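PDB 6Y1W: putative tryptophan halogenase from Xanthomonas campestris pv. campestris, which is probably a flavin-dependent halogenase, of a family that uses reduced FAD and oxygen to halogenate substrates, and was crystallised here without its cofactor. Local coordinates for residues Q79-T84 against R497-A502; Q13-R18 against P366-P371; A266-A271 against A405-C410; Q308-T313 against P508-A513. One frame throughout, in Å; residues are numbered along the deposited sequence.

Overall arrangement
The four contacts lie apart, none touching another. Contacts 3 and 4 come closest, about 6 Å between nearest atoms, and contacts 1 and 4 are about 12 Å apart at their nearest atoms. Contact 1 is the one near the probable catalytic centre: the side chain of M81 is about 8 Å from that of K89, the predicted active-site lysine. Contacts 1 and 4 share the C-terminal part of the chain, which leaves helix 492-499 and reaches loop 308-313. Contact 3 and contact 4 each border bound butanediol molecules. Contact 2, whose centre is 48 Å from that of contact 3, sits across the chain's centre from it and reaches the second subunit.

Contact 1 of 4, residues Q79-T84 against R497-A502; sequences QFMAAT and RRYCPA
Helix 77-83 meets the C-terminal end of helix 492-499 through M81 and A82, which pack against C500 and the chain that follows it. C500 is the first residue to leave helical geometry, and its CB lies 3.8 Å from M81 CB. Its SG sits between the backbone N and the carbonyl carbon (chi1 59°), where it meets both M81 CB and the terminal methyl, 3.9 Å from M81 CE. The methionine chain runs out with CG beside its backbone N, and the bend at chi3 (72°) folds CE back to that cysteine sulfur. M81 SD, itself near C500 SG, also reaches the ring of Y499, at the edge and near its plane, 4.3 Å from CE2. M81 and Y499 both touch F88 of strand 87-89, which ends at K89, the predicted active-site lysine of this halogenase fold. Further along, A82 offers its methyl to the backbone, with CB 3.6 Å from P501 O, while A82 O approaches A502 CB at 3.3 Å. Polar groups here find partners elsewhere: Y499 OH bonds to E77, and Q280 takes the amide N of A502 through OE1 and gives its NE2 to C500 O.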
loop_
_atom_site.group_PDB
_atom_site.type_symbol
_atom_site.label_atom_id
_atom_site.label_comp_id
_atom_site.label_asym_id
_atom_site.label_seq_id
_atom_site.Cartn_x
_atom_site.Cartn_y
_atom_site.Cartn_z
ATOM N N GLN A 79 -9.927 17.420 25.027
ATOM C CA GLN A 79 -10.262 18.835 24.877
ATOM C C GLN A 79 -11.065 19.076 23.608
ATOM O O GLN A 79 -12.100 19.759 23.623
ATOM C CB GLN A 79 -8.960 19.642 24.880
ATOM C CG GLN A 79 -9.033 21.099 24.567
ATOM C CD GLN A 79 -7.619 21.630 24.280
ATOM O OE1 GLN A 79 -7.397 22.355 23.316
ATOM N NE2 GLN A 79 -6.655 21.212 25.097
ATOM N N PHE A 80 -10.613 18.468 22.500
ATOM C CA PHE A 80 -11.340 18.553 21.239
ATOM C C PHE A 80 -12.766 18.003 21.380
ATOM O O PHE A 80 -13.721 18.614 20.900
ATOM C CB PHE A 80 -10.534 17.791 20.165
ATOM C CG PHE A 80 -11.400 17.039 19.187
ATOM C CD1 PHE A 80 -12.206 17.747 18.272
ATOM C CD2 PHE A 80 -11.423 15.654 19.185
ATOM C CE1 PHE A 80 -13.028 17.069 17.376
ATOM C CE2 PHE A 80 -12.247 14.961 18.286
ATOM C CZ PHE A 80 -13.051 15.660 17.415
ATOM N N MET A 81 -12.929 16.834 22.033
ATOM C CA MET A 81 -14.258 16.220 22.124
ATOM C C MET A 81 -15.204 17.055 22.989
ATOM O O MET A 81 -16.378 17.265 22.640
ATOM C CB MET A 81 -14.134 14.802 22.677
ATOM C CG MET A 81 -13.507 13.829 21.677
ATOM S SD MET A 81 -13.572 12.121 22.248
ATOM C CE MET A 81 -15.350 11.740 22.066
ATOM N N ALA A 82 -14.712 17.539 24.129
ATOM C CA ALA A 82 -15.560 18.368 24.976
ATOM C C ALA A 82 -15.961 19.648 24.261
ATOM O O ALA A 82 -17.086 20.122 24.424
ATOM C CB ALA A 82 -14.816 18.728 26.264
ATOM N N ALA A 83 -15.068 20.195 23.434
ATOM C CA ALA A 83 -15.357 21.432 22.731
ATOM C C ALA A 83 -16.297 21.248 21.551
ATOM O O ALA A 83 -16.867 22.242 21.095
ATOM C CB ALA A 83 -14.054 22.048 22.197
ATOM N N THR A 84 -16.518 20.013 21.087
ATOM C CA THR A 84 -17.319 19.799 19.892
ATOM C C THR A 84 -18.531 18.933 20.186
ATOM O O THR A 84 -19.141 18.412 19.256
ATOM C CB THR A 84 -16.478 19.184 18.765
ATOM O OG1 THR A 84 -15.949 17.944 19.193
ATOM C CG2 THR A 84 -15.309 20.145 18.367
ATOM N N ARG A 497 -18.776 10.965 30.469
ATOM C CA ARG A 497 -18.861 11.825 31.646
ATOM C C ARG A 497 -17.510 11.964 32.335
ATOM O O ARG A 497 -17.200 13.030 32.889
ATOM C CB ARG A 497 -19.874 11.255 32.624
ATOM C CG ARG A 497 -21.277 11.782 32.399
ATOM C CD ARG A 497 -22.173 11.476 33.591
ATOM N NE ARG A 497 -22.566 10.070 33.630
ATOM C CZ ARG A 497 -23.606 9.574 32.968
ATOM N NH1 ARG A 497 -24.348 10.379 32.211
ATOM N NH2 ARG A 497 -23.900 8.279 33.061
ATOM N N ARG A 498 -16.710 10.893 32.347
ATOM C CA ARG A 498 -15.404 10.949 33.003
ATOM C C ARG A 498 -14.289 11.475 32.109
ATOM O O ARG A 498 -13.322 12.064 32.615
ATOM C CB ARG A 498 -14.987 9.556 33.506
ATOM C CG ARG A 498 -16.037 8.829 34.315
ATOM C CD ARG A 498 -15.456 7.595 35.020
ATOM N NE ARG A 498 -14.902 6.604 34.093
ATOM C CZ ARG A 498 -15.305 5.335 34.026
ATOM N NH1 ARG A 498 -14.746 4.500 33.156
ATOM N NH2 ARG A 498 -16.271 4.897 34.828
ATOM N N TYR A 499 -14.386 11.301 30.792
ATOM C CA TYR A 499 -13.244 11.558 29.919
ATOM C C TYR A 499 -13.330 12.898 29.204
ATOM O O TYR A 499 -12.327 13.602 29.088
ATOM C CB TYR A 499 -13.135 10.438 28.877
ATOM C CG TYR A 499 -11.966 10.578 27.916
ATOM C CD1 TYR A 499 -10.655 10.333 28.330
ATOM C CD2 TYR A 499 -12.184 10.935 26.570
ATOM C CE1 TYR A 499 -9.593 10.467 27.441
ATOM C CE2 TYR A 499 -11.151 11.053 25.687
ATOM C CZ TYR A 499 -9.850 10.822 26.105
ATOM O OH TYR A 499 -8.819 10.926 25.212
ATOM N N CYS A 500 -14.512 13.272 28.736
ATOM C CA CYS A 500 -14.601 14.448 27.902
ATOM C C CYS A 500 -15.965 15.101 28.006
ATOM O O CYS A 500 -16.562 15.411 26.979
ATOM C CB CYS A 500 -14.274 14.058 26.447
ATOM S SG CYS A 500 -15.375 12.785 25.773
ATOM N N PRO A 501 -16.482 15.361 29.214
ATOM C CA PRO A 501 -17.832 15.936 29.327
ATOM C C PRO A 501 -17.936 17.330 28.718
ATOM O O PRO A 501 -17.117 18.229 28.980
ATOM C CB PRO A 501 -18.082 15.952 30.848
ATOM C CG PRO A 501 -16.733 15.991 31.444
ATOM C CD PRO A 501 -15.876 15.126 30.545
ATOM N N ALA A 502 -18.931 17.489 27.820
ATOM C CA ALA A 502 -19.286 18.750 27.195
ATOM C C ALA A 502 -20.432 19.382 27.974
ATOM O O ALA A 502 -21.315 18.672 28.456
ATOM C CB ALA A 502 -19.740 18.561 25.738
#

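Contact 2 of 4, residues Q13-R18 against P366-P371; sequences QRLVRR and PQVIDP
V16 and Q367 join the two loops by a backbone hydrogen bond, V16 N to Q367 O at 2.9 Å. The same carbonyl oxygen receives a CA-H...O contact from L15 CA, 3.4 Å away. R14 adds a side-chain bond: bent at chi3 (66°), it turns its guanidinium to let NH2 give a hydrogen to I369 O at 2.8 Å, with the oxygen 17° out of the guanidinium plane. R17 NH1 makes a weak bond to Q367 OE1 at 3.3 Å; Q367 NE2 binds D464 and H459 of the second subunit. Water adds two bridges, from R14 O to I369 N and between V16 O and P366 O. A long salt bridge runs from R14 NH2 to D370 OD1, while D370 OD2 caps V372 N at the start of helix 371-397. Segment 13-18 leads into strand 18-22 of the eight-stranded mixed sheet, consistent with the family's Rossmann-type FAD-binding fold, and the contact ties that entry to the link between helices 350-363 and 371-397. V368 CG2 sets a methyl over one face of the charged R14 guanidinium. The apolar pairs are L15 with V368, V16 with P366, and V16 CG2 with I369 CG1 at 3.9 Å, these last two side chains crossing at about a right angle.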
loop_
_atom_site.group_PDB
_atom_site.type_symbol
_atom_site.label_atom_id
_atom_site.label_comp_id
_atom_site.label_asym_id
_atom_site.label_seq_id
_atom_site.Cartn_x
_atom_site.Cartn_y
_atom_site.Cartn_z
ATOM N N GLN A 13 10.637 34.897 -7.807
ATOM C CA GLN A 13 9.197 35.135 -7.758
ATOM C C GLN A 13 8.392 33.845 -7.650
ATOM O O GLN A 13 7.196 33.894 -7.342
ATOM C CB GLN A 13 8.759 35.924 -8.995
ATOM C CG GLN A 13 8.814 37.427 -8.794
ATOM C CD GLN A 13 8.047 37.863 -7.557
ATOM O OE1 GLN A 13 6.814 37.817 -7.526
ATOM N NE2 GLN A 13 8.777 38.271 -6.520
ATOM N N ARG A 14 9.020 32.696 -7.886
ATOM C CA ARG A 14 8.328 31.431 -7.769
ATOM C C ARG A 14 8.240 30.924 -6.329
ATOM O O ARG A 14 7.453 30.011 -6.079
ATOM C CB ARG A 14 9.019 30.375 -8.638
ATOM C CG ARG A 14 9.040 30.670 -10.146
ATOM C CD ARG A 14 9.686 29.518 -10.912
ATOM N NE ARG A 14 8.907 28.275 -10.862
ATOM C CZ ARG A 14 9.437 27.058 -11.007
ATOM N NH1 ARG A 14 10.745 26.926 -11.198
ATOM N NH2 ARG A 14 8.666 25.969 -10.956
ATOM N N LEU A 15 9.019 31.456 -5.385
ATOM C CA LEU A 15 9.010 30.881 -4.040
ATOM C C LEU A 15 7.646 31.069 -3.380
ATOM O O LEU A 15 7.075 32.159 -3.416
ATOM C CB LEU A 15 10.094 31.517 -3.180
ATOM C CG LEU A 15 11.495 31.115 -3.603
ATOM C CD1 LEU A 15 12.514 32.053 -2.948
ATOM C CD2 LEU A 15 11.767 29.661 -3.239
ATOM N N VAL A 16 7.118 30.002 -2.775
ATOM C CA VAL A 16 5.808 30.055 -2.133
ATOM C C VAL A 16 5.995 30.545 -0.702
ATOM O O VAL A 16 6.548 29.828 0.134
ATOM C CB VAL A 16 5.114 28.690 -2.170
ATOM C CG1 VAL A 16 3.808 28.782 -1.409
ATOM C CG2 VAL A 16 4.877 28.287 -3.665
ATOM N N ARG A 17 5.557 31.790 -0.431
ATOM C CA ARG A 17 5.656 32.393 0.889
ATOM C C ARG A 17 4.333 32.845 1.451
ATOM O O ARG A 17 4.255 33.079 2.660
ATOM C CB ARG A 17 6.595 33.620 0.856
ATOM C CG ARG A 17 8.051 33.255 0.700
ATOM C CD ARG A 17 8.586 32.459 1.895
ATOM N NE ARG A 17 8.813 31.057 1.540
ATOM C CZ ARG A 17 9.908 30.598 0.935
ATOM N NH1 ARG A 17 10.006 29.307 0.637
ATOM N NH2 ARG A 17 10.900 31.423 0.623
ATOM N N ARG A 18 3.310 33.024 0.616
ATOM C CA ARG A 18 2.013 33.520 1.053
ATOM C C ARG A 18 0.964 32.522 0.591
ATOM O O ARG A 18 0.881 32.213 -0.606
ATOM C CB ARG A 18 1.716 34.922 0.487
ATOM C CG ARG A 18 2.768 35.998 0.880
ATOM C CD ARG A 18 2.687 37.242 -0.025
ATOM N NE ARG A 18 2.769 36.834 -1.424
ATOM C CZ ARG A 18 2.561 37.629 -2.465
ATOM N NH1 ARG A 18 2.280 38.915 -2.271
ATOM N NH2 ARG A 18 2.635 37.133 -3.702
ATOM N N PRO A 366 5.166 22.892 -1.662
ATOM C CA PRO A 366 6.111 23.448 -2.644
ATOM C C PRO A 366 7.044 24.468 -1.998
ATOM O O PRO A 366 6.609 25.336 -1.226
ATOM C CB PRO A 366 5.195 24.134 -3.672
ATOM C CG PRO A 366 3.922 24.500 -2.840
ATOM C CD PRO A 366 3.767 23.282 -1.937
ATOM N N GLN A 367 8.338 24.340 -2.304
ATOM C CA GLN A 367 9.184 25.538 -2.342
ATOM C C GLN A 367 8.807 26.392 -3.542
ATOM O O GLN A 367 8.611 27.611 -3.426
ATOM C CB GLN A 367 10.662 25.169 -2.438
ATOM C CG GLN A 367 11.180 24.319 -1.346
ATOM C CD GLN A 367 11.688 25.121 -0.159
ATOM O OE1 GLN A 367 11.426 26.355 -0.033
ATOM N NE2 GLN A 367 12.397 24.431 0.737
ATOM N N VAL A 368 8.758 25.778 -4.715
ATOM C CA VAL A 368 8.232 26.385 -5.932
ATOM C C VAL A 368 7.229 25.389 -6.485
ATOM O O VAL A 368 7.351 24.188 -6.240
ATOM C CB VAL A 368 9.327 26.695 -6.996
ATOM C CG1 VAL A 368 10.390 27.657 -6.438
ATOM C CG2 VAL A 368 9.959 25.387 -7.538
ATOM N N ILE A 369 6.196 25.894 -7.152
ATOM C CA ILE A 369 5.172 25.011 -7.712
ATOM C C ILE A 369 5.700 24.458 -9.024
ATOM O O ILE A 369 6.235 25.205 -9.848
ATOM C CB ILE A 369 3.841 25.757 -7.885
ATOM C CG1 ILE A 369 3.308 26.149 -6.500
ATOM C CG2 ILE A 369 2.793 24.854 -8.567
ATOM C CD1 ILE A 369 2.223 27.197 -6.528
ATOM N N ASP A 370 5.603 23.140 -9.201
ATOM C CA ASP A 370 6.132 22.478 -10.403
ATOM C C ASP A 370 5.127 21.469 -10.944
ATOM O O ASP A 370 4.489 20.757 -10.157
ATOM C CB ASP A 370 7.428 21.741 -10.097
ATOM C CG ASP A 370 8.128 21.278 -11.357
ATOM O OD1 ASP A 370 8.884 22.109 -11.922
ATOM O OD2 ASP A 370 7.911 20.114 -11.795
ATOM N N PRO A 371 5.004 21.346 -12.263
ATOM C CA PRO A 371 4.074 20.348 -12.825
ATOM C C PRO A 371 4.275 18.927 -12.345
ATOM O O PRO A 371 3.279 18.189 -12.296
ATOM C CB PRO A 371 4.328 20.444 -14.335
ATOM C CG PRO A 371 4.790 21.817 -14.553
ATOM C CD PRO A 371 5.551 22.233 -13.304
HETATM O O HOH W 1 5.814 28.653 -7.531
HETATM O O HOH W 2 7.177 27.166 0.797
#

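Contact 3 of 4, residues A266-A271 against A405-C410; sequences ARADRA and AFWRDC. With BUD ((2S,3S)-butane-2,3-diol), chain I; BUD ((2S,3S)-butane-2,3-diol), chain J.
F406 and W407, neighbours on helix 405-412, present their rings to the chain leaving strand 263-268 in different ways. With CG anti to the backbone N (chi1 177°), the phenyl ring swings under A271, whose CA stands 3.8 Å from the ring centroid and 18° off the normal, a CH-pi contact over the face. C410 SG is on the opposite face, so the ring is sandwiched. F406 CB lies 3.5 Å from R270 O. The indole uses its edge instead: W407 NE1 donates to D269 O at 2.9 Å, in the plane of both the ring and the carbonyl, with an angle of 160° at the hydrogen. F406 CD2 lies over the indole's face, and A268 CB touches CZ2 obliquely at 3.9 Å. This is the turn that joins strands 263-268 and 272-278 of the seven-stranded mixed sheet, linked to the helix by the indole N-H and by A271 on the phenyl face. On the turn itself, D269 OD2 accepts R270 N from above its carboxylate plane and also takes a hydrogen from O2 of butanediol chain I, at 2.8 Å. That diol oxygen in turn accepts A271 N at 3.0 Å. R270 O, close to both rings, is bonded to T404 OG1.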
loop_
_atom_site.group_PDB
_atom_site.type_symbol
_atom_site.label_atom_id
_atom_site.label_comp_id
_atom_site.label_asym_id
_atom_site.label_seq_id
_atom_site.Cartn_x
_atom_site.Cartn_y
_atom_site.Cartn_z
ATOM N N ALA A 266 -27.467 4.073 9.590
ATOM C CA ALA A 266 -27.741 4.311 8.169
ATOM C C ALA A 266 -28.925 3.438 7.786
ATOM O O ALA A 266 -28.749 2.243 7.515
ATOM C CB ALA A 266 -26.528 3.959 7.311
ATOM N N ARG A 267 -30.130 4.025 7.767
ATOM C CA ARG A 267 -31.349 3.233 7.624
ATOM C C ARG A 267 -31.911 3.453 6.226
ATOM O O ARG A 267 -32.449 4.531 5.940
ATOM C CB ARG A 267 -32.372 3.628 8.678
ATOM C CG ARG A 267 -33.710 2.830 8.512
ATOM C CD ARG A 267 -34.716 3.275 9.591
ATOM N NE ARG A 267 -34.312 2.675 10.863
ATOM C CZ ARG A 267 -34.928 2.918 12.015
ATOM N NH1 ARG A 267 -35.956 3.774 12.048
ATOM N NH2 ARG A 267 -34.521 2.304 13.118
ATOM N N ALA A 268 -31.845 2.414 5.385
ATOM C CA ALA A 268 -32.357 2.538 4.023
ATOM C C ALA A 268 -33.882 2.576 4.014
ATOM O O ALA A 268 -34.538 1.976 4.861
ATOM C CB ALA A 268 -31.874 1.371 3.170
ATOM N N ASP A 269 -34.433 3.307 3.041
ATOM C CA ASP A 269 -35.876 3.403 2.861
ATOM C C ASP A 269 -36.186 3.067 1.397
ATOM O O ASP A 269 -35.477 2.256 0.797
ATOM C CB ASP A 269 -36.381 4.801 3.254
ATOM C CG ASP A 269 -37.864 4.797 3.604
ATOM O OD1 ASP A 269 -38.217 4.289 4.698
ATOM O OD2 ASP A 269 -38.662 5.264 2.752
ATOM N N ARG A 270 -37.226 3.661 0.818
ATOM C CA ARG A 270 -37.666 3.261 -0.530
ATOM C C ARG A 270 -36.792 3.836 -1.630
ATOM O O ARG A 270 -36.625 3.196 -2.679
ATOM C CB ARG A 270 -39.108 3.735 -0.786
ATOM C CG ARG A 270 -40.145 3.087 0.108
ATOM C CD ARG A 270 -41.503 3.808 -0.136
ATOM N NE ARG A 270 -41.849 3.820 -1.564
ATOM C CZ ARG A 270 -42.355 2.770 -2.229
ATOM N NH1 ARG A 270 -42.591 1.612 -1.616
ATOM N NH2 ARG A 270 -42.617 2.905 -3.521
ATOM N N ALA A 271 -36.265 5.055 -1.442
ATOM C CA ALA A 271 -35.535 5.765 -2.496
ATOM C C ALA A 271 -34.424 6.619 -1.878
ATOM O O ALA A 271 -34.056 7.692 -2.391
ATOM C CB ALA A 271 -36.472 6.631 -3.348
ATOM N N ALA A 405 -38.792 0.789 -7.709
ATOM C CA ALA A 405 -38.052 1.018 -8.944
ATOM C C ALA A 405 -36.628 1.483 -8.642
ATOM O O ALA A 405 -35.671 1.091 -9.325
ATOM C CB ALA A 405 -38.774 2.062 -9.803
ATOM N N PHE A 406 -36.476 2.309 -7.604
ATOM C CA PHE A 406 -35.159 2.754 -7.157
ATOM C C PHE A 406 -34.233 1.569 -6.873
ATOM O O PHE A 406 -33.133 1.481 -7.427
ATOM C CB PHE A 406 -35.315 3.632 -5.899
ATOM C CG PHE A 406 -33.990 4.079 -5.303
ATOM C CD1 PHE A 406 -33.380 5.232 -5.742
ATOM C CD2 PHE A 406 -33.430 3.358 -4.282
ATOM C CE1 PHE A 406 -32.158 5.648 -5.163
ATOM C CE2 PHE A 406 -32.211 3.740 -3.683
ATOM C CZ PHE A 406 -31.585 4.918 -4.135
ATOM N N TRP A 407 -34.682 0.608 -6.064
ATOM C CA TRP A 407 -33.807 -0.526 -5.760
ATOM C C TRP A 407 -33.599 -1.442 -6.970
ATOM O O TRP A 407 -32.520 -2.019 -7.124
ATOM C CB TRP A 407 -34.349 -1.325 -4.568
ATOM C CG TRP A 407 -34.174 -0.525 -3.306
ATOM C CD1 TRP A 407 -35.174 0.023 -2.525
ATOM C CD2 TRP A 407 -32.926 -0.108 -2.710
ATOM N NE1 TRP A 407 -34.604 0.716 -1.461
ATOM C CE2 TRP A 407 -33.237 0.667 -1.573
ATOM C CE3 TRP A 407 -31.582 -0.334 -3.028
ATOM C CZ2 TRP A 407 -32.247 1.215 -0.733
ATOM C CZ3 TRP A 407 -30.571 0.224 -2.163
ATOM C CH2 TRP A 407 -30.929 0.990 -1.060
ATOM N N ARG A 408 -34.627 -1.644 -7.800
ATOM C CA ARG A 408 -34.414 -2.453 -9.002
ATOM C C ARG A 408 -33.374 -1.810 -9.901
ATOM O O ARG A 408 -32.539 -2.513 -10.501
ATOM C CB ARG A 408 -35.731 -2.638 -9.767
ATOM C CG ARG A 408 -36.726 -3.535 -9.016
ATOM C CD ARG A 408 -37.960 -3.850 -9.919
ATOM N NE ARG A 408 -38.812 -2.700 -10.244
ATOM C CZ ARG A 408 -39.795 -2.199 -9.487
ATOM N NH1 ARG A 408 -40.052 -2.692 -8.267
ATOM N NH2 ARG A 408 -40.524 -1.184 -9.940
ATOM N N ASP A 409 -33.406 -0.477 -9.996
ATOM C CA ASP A 409 -32.423 0.217 -10.833
ATOM C C ASP A 409 -31.022 0.110 -10.226
ATOM O O ASP A 409 -30.039 -0.130 -10.943
ATOM C CB ASP A 409 -32.789 1.692 -11.020
ATOM C CG ASP A 409 -34.033 1.897 -11.892
ATOM O OD1 ASP A 409 -34.587 0.908 -12.449
ATOM O OD2 ASP A 409 -34.462 3.050 -11.983
ATOM N N CYS A 410 -30.913 0.238 -8.900
ATOM C CA CYS A 410 -29.593 0.092 -8.270
ATOM C C CYS A 410 -29.028 -1.304 -8.492
ATOM O O CYS A 410 -27.824 -1.480 -8.717
ATOM C CB CYS A 410 -29.676 0.359 -6.755
ATOM S SG CYS A 410 -29.988 2.054 -6.234
HETATM C C1 BUD I . -39.549 9.684 -0.023
HETATM O O1 BUD I . -39.949 7.360 -0.058
HETATM C C2 BUD I . -38.954 8.314 -0.280
HETATM O O2 BUD I . -37.478 6.756 0.767
HETATM C C3 BUD I . -37.813 8.103 0.719
HETATM C C4 BUD I . -36.576 8.866 0.250
HETATM C C1 BUD J . -40.213 -0.075 5.491
HETATM O O1 BUD J . -40.480 1.474 3.615
HETATM C C2 BUD J . -39.555 0.877 4.491
HETATM O O2 BUD J . -38.245 0.934 2.552
HETATM C C3 BUD J . -38.599 0.093 3.606
HETATM C C4 BUD J . -37.322 -0.263 4.366
#

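Contact 4 of 4, residues Q308-T313 against P508-A513; sequences QGRALT and PMPQPA. With BUD ((2S,3S)-butane-2,3-diol), chain K.
R310 keeps CG beside its backbone N (chi1 -69°) and bends at chi3 (-63°), which lays its guanidinium across P510. The proline ring crosses the arginine chain obliquely, with P510 CB over one face of the guanidinium and 3.6 Å from R310 NE. L312 has its CG placed in the same way; chi2 (179°) sends CD1 straight on, and the other branch, CD2, turns to the prolines, 4.0 Å from P508 CB and 4.0 Å from P510 CD. Between these two side chains runs the backbone bond of the contact, Q511 N to A311 O at 2.9 Å, with the donor nearly in line with the carbonyl. P510 CA adds a CA-H...O contact to the same oxygen at 3.4 Å. The tail, a proline-rich segment without regular structure after helix 492-499, is thus laid across loop 308-313, which connects helix 296-306 to strand 316-319. T313 faces butanediol chain K, its CB 3.4 Å from C3 of the diol, and its OG1 is bonded to Q253 N. Four waters bridge the segments, among them one joining A311 N to Q511 O and another joining T313 O to Q511 OE1, 2.6 Å from the latter. Here the tail is joined to loop 308-313 by one direct hydrogen bond, bridging waters and the packing of P508 and P510 on L312 and R310, while a salt bridge from R310 NE to E255 probably steadies the guanidinium under the proline.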
loop_
_atom_site.group_PDB
_atom_site.type_symbol
_atom_site.label_atom_id
_atom_site.label_comp_id
_atom_site.label_asym_id
_atom_site.label_seq_id
_atom_site.Cartn_x
_atom_site.Cartn_y
_atom_site.Cartn_z
ATOM N N GLN A 308 -37.086 10.259 16.593
ATOM C CA GLN A 308 -37.371 10.098 18.010
ATOM C C GLN A 308 -37.028 11.400 18.710
ATOM O O GLN A 308 -35.987 12.009 18.422
ATOM C CB GLN A 308 -36.563 8.978 18.634
ATOM C CG GLN A 308 -36.854 7.602 18.063
ATOM C CD GLN A 308 -35.775 6.624 18.454
ATOM O OE1 GLN A 308 -34.905 6.285 17.648
ATOM N NE2 GLN A 308 -35.800 6.187 19.715
ATOM N N GLY A 309 -37.913 11.835 19.596
ATOM C CA GLY A 309 -37.727 13.072 20.321
ATOM C C GLY A 309 -38.197 14.283 19.535
ATOM O O GLY A 309 -38.377 14.254 18.312
ATOM N N ARG A 310 -38.364 15.388 20.252
ATOM C CA ARG A 310 -38.804 16.597 19.574
ATOM C C ARG A 310 -37.673 17.180 18.724
ATOM O O ARG A 310 -36.488 17.095 19.072
ATOM C CB ARG A 310 -39.259 17.645 20.593
ATOM C CG ARG A 310 -40.569 17.226 21.297
ATOM C CD ARG A 310 -40.865 18.100 22.517
ATOM N NE ARG A 310 -39.834 17.968 23.540
ATOM C CZ ARG A 310 -39.830 18.618 24.707
ATOM N NH1 ARG A 310 -40.817 19.463 25.002
ATOM N NH2 ARG A 310 -38.853 18.418 25.569
ATOM N N ALA A 311 -38.058 17.802 17.621
ATOM C CA ALA A 311 -37.095 18.515 16.791
ATOM C C ALA A 311 -36.573 19.752 17.505
ATOM O O ALA A 311 -37.340 20.531 18.094
ATOM C CB ALA A 311 -37.743 18.926 15.472
ATOM N N LEU A 312 -35.262 19.999 17.370
ATOM C CA LEU A 312 -34.595 21.154 17.957
ATOM C C LEU A 312 -34.298 22.227 16.929
ATOM O O LEU A 312 -33.910 23.332 17.310
ATOM C CB LEU A 312 -33.259 20.749 18.611
ATOM C CG LEU A 312 -33.462 19.825 19.776
ATOM C CD1 LEU A 312 -32.108 19.440 20.383
ATOM C CD2 LEU A 312 -34.273 20.537 20.823
ATOM N N THR A 313 -34.415 21.894 15.633
ATOM C CA THR A 313 -34.168 22.817 14.525
ATOM C C THR A 313 -35.281 22.652 13.497
ATOM O O THR A 313 -36.031 21.667 13.514
ATOM C CB THR A 313 -32.789 22.566 13.873
ATOM O OG1 THR A 313 -32.733 21.228 13.356
ATOM C CG2 THR A 313 -31.650 22.755 14.909
ATOM N N PRO A 508 -31.971 24.763 24.586
ATOM C CA PRO A 508 -32.476 24.138 23.365
ATOM C C PRO A 508 -33.940 24.518 23.179
ATOM O O PRO A 508 -34.639 24.876 24.130
ATOM C CB PRO A 508 -32.286 22.642 23.642
ATOM C CG PRO A 508 -32.414 22.529 25.162
ATOM C CD PRO A 508 -31.681 23.762 25.646
ATOM N N MET A 509 -34.417 24.446 21.930
ATOM C CA MET A 509 -35.737 24.946 21.550
ATOM C C MET A 509 -36.582 23.816 20.960
ATOM O O MET A 509 -36.924 23.850 19.766
ATOM C CB MET A 509 -35.596 26.095 20.551
ATOM C CG MET A 509 -34.817 27.267 21.121
ATOM S SD MET A 509 -35.888 28.194 22.258
ATOM C CE MET A 509 -36.781 29.297 21.150
ATOM N N PRO A 510 -36.950 22.819 21.767
ATOM C CA PRO A 510 -37.805 21.738 21.251
ATOM C C PRO A 510 -39.135 22.291 20.769
ATOM O O PRO A 510 -39.768 23.108 21.445
ATOM C CB PRO A 510 -37.969 20.800 22.446
ATOM C CG PRO A 510 -37.709 21.677 23.658
ATOM C CD PRO A 510 -36.649 22.651 23.206
ATOM N N GLN A 511 -39.530 21.866 19.543
ATOM C CA GLN A 511 -40.792 22.280 18.961
ATOM C C GLN A 511 -41.901 21.372 19.474
ATOM O O GLN A 511 -41.705 20.160 19.601
ATOM C CB GLN A 511 -40.704 22.218 17.450
ATOM C CG GLN A 511 -39.578 23.108 16.912
ATOM C CD GLN A 511 -39.443 23.010 15.414
ATOM O OE1 GLN A 511 -40.061 22.153 14.776
ATOM N NE2 GLN A 511 -38.648 23.891 14.838
ATOM N N PRO A 512 -43.052 21.937 19.825
ATOM C CA PRO A 512 -44.147 21.104 20.333
ATOM C C PRO A 512 -44.530 20.055 19.300
ATOM O O PRO A 512 -44.498 20.313 18.094
ATOM C CB PRO A 512 -45.281 22.112 20.580
ATOM C CG PRO A 512 -44.907 23.345 19.745
ATOM C CD PRO A 512 -43.402 23.370 19.723
ATOM N N ALA A 513 -44.853 18.853 19.781
ATOM C CA ALA A 513 -45.269 17.737 18.916
ATOM C C ALA A 513 -46.481 18.078 18.042
ATOM O O ALA A 513 -47.385 18.812 18.461
ATOM C CB ALA A 513 -45.573 16.502 19.758
HETATM C C1 BUD K . -30.939 27.462 15.126
HETATM O O1 BUD K . -32.885 26.502 16.208
HETATM C C2 BUD K . -32.379 26.983 14.975
HETATM O O2 BUD K . -33.846 25.940 13.332
HETATM C C3 BUD K . -32.563 25.952 13.861
HETATM C C4 BUD K . -31.655 26.134 12.678
HETATM O O HOH W 3 -40.995 18.361 17.553
HETATM O O HOH W 4 -32.604 24.167 19.704
HETATM O O HOH W 5 -36.347 24.951 17.365
HETATM O O HOH W 6 -39.015 20.918 12.733
#